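Local structure of signal recognition particle subunit SRP68 (Chaetomium thermophilum, 4P3G) at residues E188-S191 with D192-P196. The protein probably binds 7S RNA through this RNA-binding domain, as part of the signal recognition particle that targets secretory and membrane proteins to the endoplasmic reticulum. Sequence-based numbering, arbitrary orientation.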
loop_
_atom_site.group_PDB
_atom_site.type_symbol
_atom_site.label_atom_id
_atom_site.label_comp_id
_atom_site.label_asym_id
_atom_site.label_seq_id
_atom_site.Cartn_x
_atom_site.Cartn_y
_atom_site.Cartn_z
ATOM N N GLU A 188 -6.956 -12.035 17.733
ATOM C CA GLU A 188 -5.796 -11.849 18.600
ATOM C C GLU A 188 -4.589 -12.432 17.910
ATOM O O GLU A 188 -3.530 -11.826 17.902
ATOM C CB GLU A 188 -5.967 -12.522 19.960
ATOM C CG GLU A 188 -7.104 -11.976 20.799
ATOM C CD GLU A 188 -7.333 -12.773 22.076
ATOM O OE1 GLU A 188 -6.708 -13.849 22.241
ATOM O OE2 GLU A 188 -8.168 -12.335 22.901
ATOM N N LEU A 189 -4.739 -13.604 17.316
ATOM C CA LEU A 189 -3.598 -14.213 16.668
ATOM C C LEU A 189 -3.113 -13.368 15.461
ATOM O O LEU A 189 -1.903 -13.186 15.277
ATOM C CB LEU A 189 -3.941 -15.629 16.226
ATOM C CG LEU A 189 -2.752 -16.451 15.731
ATOM C CD1 LEU A 189 -1.699 -16.616 16.838
ATOM C CD2 LEU A 189 -3.190 -17.800 15.211
ATOM N N LEU A 190 -4.049 -12.810 14.682
ATOM C CA LEU A 190 -3.708 -11.951 13.548
ATOM C C LEU A 190 -3.053 -10.681 14.063
ATOM O O LEU A 190 -2.009 -10.224 13.563
ATOM C CB LEU A 190 -4.981 -11.562 12.779
ATOM C CG LEU A 190 -5.695 -12.626 11.926
ATOM C CD1 LEU A 190 -7.116 -12.214 11.627
ATOM C CD2 LEU A 190 -4.926 -12.877 10.657
ATOM N N SER A 191 -3.685 -10.118 15.080
ATOM C CA SER A 191 -3.283 -8.835 15.628
ATOM C C SER A 191 -1.923 -8.845 16.340
ATOM O O SER A 191 -1.175 -7.875 16.279
ATOM C CB SER A 191 -4.340 -8.349 16.588
ATOM O OG SER A 191 -3.898 -7.131 17.107
ATOM N N ASP A 192 -1.649 -9.919 17.070
ATOM C CA ASP A 192 -0.490 -10.004 17.944
ATOM C C ASP A 192 0.695 -10.740 17.335
ATOM O O ASP A 192 1.799 -10.605 17.815
ATOM C CB ASP A 192 -0.884 -10.668 19.253
ATOM C CG ASP A 192 -1.949 -9.882 20.009
ATOM O OD1 ASP A 192 -2.103 -8.662 19.751
ATOM O OD2 ASP A 192 -2.661 -10.501 20.836
ATOM N N THR A 193 0.479 -11.548 16.304
ATOM C CA THR A 193 1.573 -12.359 15.782
ATOM C C THR A 193 1.772 -12.224 14.275
ATOM O O THR A 193 2.868 -11.953 13.781
ATOM C CB THR A 193 1.341 -13.814 16.086
ATOM O OG1 THR A 193 1.244 -13.975 17.495
ATOM C CG2 THR A 193 2.474 -14.657 15.535
ATOM N N ILE A 194 0.709 -12.450 13.535
ATOM C CA ILE A 194 0.824 -12.458 12.102
ATOM C C ILE A 194 1.103 -11.058 11.549
ATOM O O ILE A 194 2.081 -10.846 10.817
ATOM C CB ILE A 194 -0.424 -13.055 11.461
ATOM C CG1 ILE A 194 -0.654 -14.445 12.050
ATOM C CG2 ILE A 194 -0.268 -13.099 9.953
ATOM C CD1 ILE A 194 -1.763 -15.194 11.399
ATOM N N ASP A 195 0.263 -10.099 11.906
ATOM C CA ASP A 195 0.453 -8.749 11.381
ATOM C C ASP A 195 1.828 -8.154 11.741
ATOM O O ASP A 195 2.545 -7.684 10.847
ATOM C CB ASP A 195 -0.730 -7.853 11.767
ATOM C CG ASP A 195 -1.987 -8.170 10.951
ATOM O OD1 ASP A 195 -1.941 -9.099 10.127
ATOM O OD2 ASP A 195 -3.045 -7.546 11.173
ATOM N N PRO A 196 2.227 -8.198 13.029
ATOM C CA PRO A 196 3.522 -7.600 13.373
ATOM C C PRO A 196 4.708 -8.274 12.701
ATOM O O PRO A 196 5.693 -7.596 12.390
ATOM C CB PRO A 196 3.595 -7.777 14.877
ATOM C CG PRO A 196 2.186 -7.920 15.317
ATOM C CD PRO A 196 1.476 -8.603 14.231
#
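L189 and L190 meet T193, I194 and D195 in a local contact within helix 186-205, where one turn widens to pi type ahead of a proline kink. The turn before is still alpha-helical: D192 N donates to E188 O at 2.8 Å. L189 O then takes two donors. T193 N approaches from above its carbonyl plane at 3.1 Å, a bent bond with an N-H...O angle of 138°. I194 N lies in that plane at 3.2 Å and gives the straighter bond, at 168°. The five-residue spacing continues as D195 N donates to L190 O at 2.8 Å. P196 has no N-H to give, so S191 O meets its ring instead, 3.4 Å from CD. The helix is kinked there.

Among the side chains, I194 CD1 touches L190 CD2 at 4.0 Å. I194 CG1 sits anti to its carbonyl carbon (chi1 -55°), and the chain runs on extended to this methyl. T193 OG1 lies 4.0 Å from L189 CD1.

L190 and I194 face helix 160-181: both rest on Y174, and I194 also touches C170. Just past the widened turn, the D195 carboxylate forms a salt bridge to R171 of that helix.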